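Local coordinates for SusD-like protein BACOVA_02651 (PDB 5E75) that binds polysaccharide at the cell surface and probably captures xyloglucan before its transport into the periplasm for degradation, at residues 287-299 against 406-418. Numbering follows the deposited sequence.
Sequences DMLQQYELADTLR and DIIRERRVEFGME
Arg-299 and Glu-410 meet because both chains bend: the arginine turns at chi3 (-69°), while the glutamate, its CG anti to the backbone N, folds at chi2 (64°), which swings the carboxylate round to the arginine. Glu-410 OE2 then takes both terminal nitrogens from one face of its carboxylate, Arg-299 NH2 at 2.7 Å and Arg-299 NH1 at 2.9 Å. NH1 also gives a straighter bond to Glu-414 OE1 (2.8 Å), one helical turn on, and on the remaining edge Asp-296 is gripped side-on by NE and NH2. Three carboxylates thus ring one buried guanidinium, and Val-413 CG2 lies over its face, 3.5 Å from Arg-299 NH2. With an alanine here instead of Arg-299, Asp-296, Glu-410 and Glu-414 would probably be left as close negative charges without their shared partner, and the Val-413 methyl would lose its cover. The other methyl, Val-413 CG1, sits over the Tyr-292 ring in a CH-pi contact. This salt-bridge network joins helix 404-415 of the SusD-family fold to the start of helix 297-303, next to the end of helix 286-291; the axes of 287-291 and 406-415 cross at -103°, and Arg-391 of helix 382-393 bridges Glu-293 and Glu-410 from outside. Beyond the valine, Arg-409 runs out extended, and its NE donates to Gln-291 O at 2.8 Å, with Glu-293 CG over the guanidinium face. Arg-412 holds Asp-287 end-on: NH1 reaches OD1 (2.9 Å) on its syn side, whereas NH2 meets OD2 (2.8 Å) from above the carboxylate plane. Gln-291 CG lies over one face of this guanidinium. Water 1 links Tyr-292 OH to Val-413 O.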
loop_
_atom_site.group_PDB
_atom_site.type_symbol
_atom_site.label_atom_id
_atom_site.label_comp_id
_atom_site.label_asym_id
_atom_site.label_seq_id
_atom_site.Cartn_x
_atom_site.Cartn_y
_atom_site.Cartn_z
ATOM N N ASP A 287 -12.681 2.009 14.158
ATOM C CA ASP A 287 -12.706 3.124 13.215
ATOM C C ASP A 287 -12.772 2.639 11.762
ATOM O O ASP A 287 -13.628 3.079 10.986
ATOM C CB ASP A 287 -11.474 4.003 13.509
ATOM C CG ASP A 287 -11.007 4.856 12.327
ATOM O OD1 ASP A 287 -11.814 5.579 11.715
ATOM O OD2 ASP A 287 -9.793 4.797 12.040
ATOM N N MET A 288 -11.882 1.728 11.379
ATOM C CA MET A 288 -11.876 1.214 10.013
ATOM C C MET A 288 -13.196 0.529 9.651
ATOM O O MET A 288 -13.780 0.773 8.586
ATOM C CB MET A 288 -10.734 0.233 9.849
ATOM C CG MET A 288 -10.624 -0.349 8.445
ATOM S SD MET A 288 -10.116 0.893 7.227
ATOM C CE MET A 288 -11.481 0.878 6.071
ATOM N N LEU A 289 -13.698 -0.316 10.554
ATOM C CA LEU A 289 -14.950 -1.015 10.289
ATOM C C LEU A 289 -16.100 -0.033 10.092
ATOM O O LEU A 289 -16.991 -0.267 9.273
ATOM C CB LEU A 289 -15.275 -2.025 11.393
ATOM C CG LEU A 289 -14.378 -3.254 11.402
ATOM C CD1 LEU A 289 -14.550 -3.996 12.722
ATOM C CD2 LEU A 289 -14.669 -4.161 10.225
ATOM N N GLN A 290 -16.082 1.075 10.820
ATOM C CA GLN A 290 -17.147 2.062 10.685
ATOM C C GLN A 290 -17.074 2.829 9.374
ATOM O O GLN A 290 -18.019 3.517 8.996
ATOM C CB GLN A 290 -17.117 3.042 11.859
ATOM C CG GLN A 290 -17.545 2.414 13.163
ATOM C CD GLN A 290 -17.268 3.299 14.366
ATOM O OE1 GLN A 290 -16.428 4.201 14.309
ATOM N NE2 GLN A 290 -17.950 3.014 15.474
ATOM N N GLN A 291 -15.951 2.747 8.667
ATOM C CA GLN A 291 -15.839 3.427 7.377
ATOM C C GLN A 291 -16.711 2.766 6.315
ATOM O O GLN A 291 -17.163 3.430 5.376
ATOM C CB GLN A 291 -14.387 3.472 6.866
ATOM C CG GLN A 291 -13.411 4.170 7.794
ATOM C CD GLN A 291 -13.876 5.530 8.215
ATOM O OE1 GLN A 291 -14.131 5.780 9.399
ATOM N NE2 GLN A 291 -14.009 6.415 7.264
ATOM N N TYR A 292 -16.934 1.462 6.422
ATOM C CA TYR A 292 -17.772 0.791 5.438
ATOM C C TYR A 292 -19.225 1.212 5.611
ATOM O O TYR A 292 -19.823 1.030 6.671
ATOM C CB TYR A 292 -17.654 -0.732 5.545
ATOM C CG TYR A 292 -16.234 -1.225 5.373
ATOM C CD1 TYR A 292 -15.669 -1.377 4.111
ATOM C CD2 TYR A 292 -15.450 -1.507 6.481
ATOM C CE1 TYR A 292 -14.346 -1.799 3.955
ATOM C CE2 TYR A 292 -14.127 -1.923 6.337
ATOM C CZ TYR A 292 -13.594 -2.076 5.077
ATOM O OH TYR A 292 -12.283 -2.484 4.945
ATOM N N GLU A 293 -19.794 1.760 4.552
ATOM C CA GLU A 293 -21.222 2.054 4.550
ATOM C C GLU A 293 -21.987 0.749 4.683
ATOM O O GLU A 293 -21.493 -0.316 4.335
ATOM C CB GLU A 293 -21.578 2.805 3.269
ATOM C CG GLU A 293 -20.896 4.183 3.233
ATOM C CD GLU A 293 -21.039 4.932 1.924
ATOM O OE1 GLU A 293 -22.019 4.701 1.200
ATOM O OE2 GLU A 293 -20.147 5.761 1.619
ATOM N N LEU A 294 -23.196 0.826 5.221
ATOM C CA LEU A 294 -23.991 -0.366 5.493
ATOM C C LEU A 294 -24.136 -1.258 4.264
ATOM O O LEU A 294 -24.037 -2.483 4.379
ATOM C CB LEU A 294 -25.364 0.027 6.027
ATOM C CG LEU A 294 -26.311 -1.111 6.415
ATOM C CD1 LEU A 294 -25.682 -2.077 7.405
ATOM C CD2 LEU A 294 -27.565 -0.478 6.998
ATOM N N ALA A 295 -24.309 -0.645 3.096
ATOM C CA ALA A 295 -24.479 -1.375 1.858
ATOM C C ALA A 295 -23.173 -1.959 1.324
ATOM O O ALA A 295 -23.215 -2.812 0.449
ATOM C CB ALA A 295 -25.106 -0.478 0.807
ATOM N N ASP A 296 -22.032 -1.523 1.864
ATOM C CA ASP A 296 -20.698 -1.867 1.311
ATOM C C ASP A 296 -20.167 -3.174 1.892
ATOM O O ASP A 296 -19.013 -3.257 2.325
ATOM C CB ASP A 296 -19.737 -0.705 1.594
ATOM C CG ASP A 296 -18.468 -0.714 0.750
ATOM O OD1 ASP A 296 -18.350 -1.497 -0.187
ATOM O OD2 ASP A 296 -17.604 0.123 1.066
ATOM N N THR A 297 -20.990 -4.216 1.838
ATOM C CA THR A 297 -20.627 -5.505 2.415
ATOM C C THR A 297 -19.611 -6.273 1.581
ATOM O O THR A 297 -18.894 -7.116 2.120
ATOM C CB THR A 297 -21.869 -6.374 2.657
ATOM O OG1 THR A 297 -22.553 -6.579 1.425
ATOM C CG2 THR A 297 -22.794 -5.691 3.645
ATOM N N LEU A 298 -19.532 -5.999 0.283
ATOM C CA LEU A 298 -18.609 -6.750 -0.571
ATOM C C LEU A 298 -17.163 -6.365 -0.240
ATOM O O LEU A 298 -16.307 -7.232 -0.058
ATOM C CB LEU A 298 -18.915 -6.547 -2.062
ATOM C CG LEU A 298 -20.341 -6.936 -2.480
ATOM C CD1 LEU A 298 -20.518 -6.673 -3.957
ATOM C CD2 LEU A 298 -20.658 -8.394 -2.166
ATOM N N ARG A 299 -16.896 -5.071 -0.152
ATOM C CA ARG A 299 -15.557 -4.640 0.200
ATOM C C ARG A 299 -15.249 -4.965 1.665
ATOM O O ARG A 299 -14.141 -5.396 1.989
ATOM C CB ARG A 299 -15.338 -3.154 -0.098
ATOM C CG ARG A 299 -15.306 -2.833 -1.600
ATOM C CD ARG A 299 -14.813 -1.417 -1.877
ATOM N NE ARG A 299 -15.790 -0.439 -1.431
ATOM C CZ ARG A 299 -15.840 0.831 -1.823
ATOM N NH1 ARG A 299 -14.942 1.311 -2.665
ATOM N NH2 ARG A 299 -16.814 1.622 -1.364
ATOM N N ASP A 406 -15.263 12.701 1.335
ATOM C CA ASP A 406 -15.776 11.539 0.618
ATOM C C ASP A 406 -14.623 10.742 0.019
ATOM O O ASP A 406 -14.656 9.515 0.013
ATOM C CB ASP A 406 -16.726 11.950 -0.512
ATOM C CG ASP A 406 -18.006 12.560 -0.012
ATOM O OD1 ASP A 406 -18.663 11.952 0.860
ATOM O OD2 ASP A 406 -18.355 13.652 -0.503
ATOM N N ILE A 407 -13.606 11.440 -0.472
ATOM C CA ILE A 407 -12.452 10.778 -1.073
ATOM C C ILE A 407 -11.631 10.036 -0.027
ATOM O O ILE A 407 -11.199 8.898 -0.267
ATOM C CB ILE A 407 -11.587 11.777 -1.856
ATOM C CG1 ILE A 407 -12.412 12.280 -3.041
ATOM C CG2 ILE A 407 -10.287 11.133 -2.320
ATOM C CD1 ILE A 407 -11.790 13.382 -3.853
ATOM N N ILE A 408 -11.441 10.640 1.137
ATOM C CA ILE A 408 -10.703 9.990 2.214
ATOM C C ILE A 408 -11.396 8.678 2.592
ATOM O O ILE A 408 -10.753 7.637 2.725
ATOM C CB ILE A 408 -10.534 10.907 3.450
ATOM C CG1 ILE A 408 -9.616 12.081 3.098
ATOM C CG2 ILE A 408 -9.993 10.116 4.648
ATOM C CD1 ILE A 408 -9.630 13.216 4.142
ATOM N N ARG A 409 -12.717 8.714 2.771
ATOM C CA ARG A 409 -13.442 7.527 3.182
ATOM C C ARG A 409 -13.384 6.474 2.099
ATOM O O ARG A 409 -13.177 5.305 2.386
ATOM C CB ARG A 409 -14.904 7.877 3.502
ATOM C CG ARG A 409 -15.705 6.741 4.122
ATOM C CD ARG A 409 -17.106 7.197 4.481
ATOM N NE ARG A 409 -17.771 6.186 5.280
ATOM C CZ ARG A 409 -18.932 6.334 5.905
ATOM N NH1 ARG A 409 -19.597 7.469 5.825
ATOM N NH2 ARG A 409 -19.410 5.336 6.624
ATOM N N GLU A 410 -13.563 6.895 0.855
ATOM C CA GLU A 410 -13.605 5.976 -0.265
ATOM C C GLU A 410 -12.267 5.268 -0.432
ATOM O O GLU A 410 -12.224 4.058 -0.673
ATOM C CB GLU A 410 -14.006 6.679 -1.571
ATOM C CG GLU A 410 -14.553 5.710 -2.628
ATOM C CD GLU A 410 -15.843 5.036 -2.199
ATOM O OE1 GLU A 410 -16.592 5.631 -1.378
ATOM O OE2 GLU A 410 -16.111 3.920 -2.686
ATOM N N ARG A 411 -11.165 6.007 -0.294
ATOM C CA ARG A 411 -9.858 5.382 -0.400
ATOM C C ARG A 411 -9.625 4.393 0.739
ATOM O O ARG A 411 -9.104 3.298 0.509
ATOM C CB ARG A 411 -8.748 6.431 -0.457
ATOM C CG ARG A 411 -8.720 7.200 -1.763
ATOM C CD ARG A 411 -7.525 8.140 -1.838
ATOM N NE ARG A 411 -6.291 7.391 -1.985
ATOM C CZ ARG A 411 -5.770 6.988 -3.141
ATOM N NH1 ARG A 411 -6.289 7.336 -4.303
ATOM N NH2 ARG A 411 -4.655 6.265 -3.146
ATOM N N ARG A 412 -9.987 4.746 1.964
ATOM C CA ARG A 412 -9.787 3.822 3.075
ATOM C C ARG A 412 -10.472 2.488 2.820
ATOM O O ARG A 412 -9.862 1.429 3.037
ATOM C CB ARG A 412 -10.257 4.430 4.404
ATOM C CG ARG A 412 -9.362 5.543 4.919
ATOM C CD ARG A 412 -9.732 6.024 6.314
ATOM N NE ARG A 412 -9.481 4.978 7.304
ATOM C CZ ARG A 412 -9.921 4.988 8.563
ATOM N NH1 ARG A 412 -10.654 5.994 9.039
ATOM N NH2 ARG A 412 -9.646 3.957 9.352
ATOM N N VAL A 413 -11.735 2.519 2.374
ATOM C CA VAL A 413 -12.475 1.291 2.162
ATOM C C VAL A 413 -12.058 0.553 0.886
ATOM O O VAL A 413 -12.110 -0.668 0.845
ATOM C CB VAL A 413 -14.033 1.471 2.201
ATOM C CG1 VAL A 413 -14.513 1.982 3.551
ATOM C CG2 VAL A 413 -14.528 2.384 1.140
ATOM N N GLU A 414 -11.630 1.266 -0.138
ATOM C CA GLU A 414 -11.153 0.599 -1.340
ATOM C C GLU A 414 -9.839 -0.126 -1.072
ATOM O O GLU A 414 -9.623 -1.223 -1.607
ATOM C CB GLU A 414 -11.003 1.604 -2.480
ATOM C CG GLU A 414 -10.591 0.989 -3.814
ATOM C CD GLU A 414 -11.589 0.026 -4.403
ATOM O OE1 GLU A 414 -12.796 0.082 -4.052
ATOM O OE2 GLU A 414 -11.171 -0.790 -5.258
ATOM N N PHE A 415 -8.987 0.449 -0.224
ATOM C CA PHE A 415 -7.598 -0.036 -0.090
ATOM C C PHE A 415 -7.248 -0.602 1.284
ATOM O O PHE A 415 -6.077 -0.800 1.596
ATOM C CB PHE A 415 -6.580 1.032 -0.529
ATOM C CG PHE A 415 -6.767 1.448 -1.938
ATOM C CD1 PHE A 415 -6.491 0.556 -2.956
ATOM C CD2 PHE A 415 -7.258 2.688 -2.256
ATOM C CE1 PHE A 415 -6.730 0.910 -4.269
ATOM C CE2 PHE A 415 -7.470 3.054 -3.557
ATOM C CZ PHE A 415 -7.209 2.164 -4.556
ATOM N N GLY A 416 -8.251 -0.891 2.104
ATOM C CA GLY A 416 -7.994 -1.474 3.409
ATOM C C GLY A 416 -7.170 -2.746 3.321
ATOM O O GLY A 416 -7.417 -3.599 2.466
ATOM N N MET A 417 -6.172 -2.860 4.200
ATOM C CA MET A 417 -5.294 -4.040 4.258
ATOM C C MET A 417 -4.507 -4.263 2.967
ATOM O O MET A 417 -4.066 -5.366 2.685
ATOM C CB MET A 417 -6.068 -5.301 4.685
ATOM C CG MET A 417 -6.676 -5.217 6.088
ATOM S SD MET A 417 -5.538 -4.649 7.367
ATOM C CE MET A 417 -4.122 -5.736 7.087
ATOM N N GLU A 418 -4.267 -3.193 2.214
ATOM C CA GLU A 418 -3.338 -3.230 1.073
ATOM C C GLU A 418 -2.068 -2.433 1.349
ATOM O O GLU A 418 -1.259 -2.223 0.450
ATOM C CB GLU A 418 -3.997 -2.742 -0.223
ATOM C CG GLU A 418 -5.048 -3.719 -0.704
ATOM C CD GLU A 418 -5.773 -3.283 -1.959
ATOM O OE1 GLU A 418 -5.121 -2.940 -2.982
ATOM O OE2 GLU A 418 -7.008 -3.353 -1.907
HETATM O O HOH W 1 -11.087 -2.396 2.595
HETATM O O HOH W 2 -17.282 4.828 1.468
#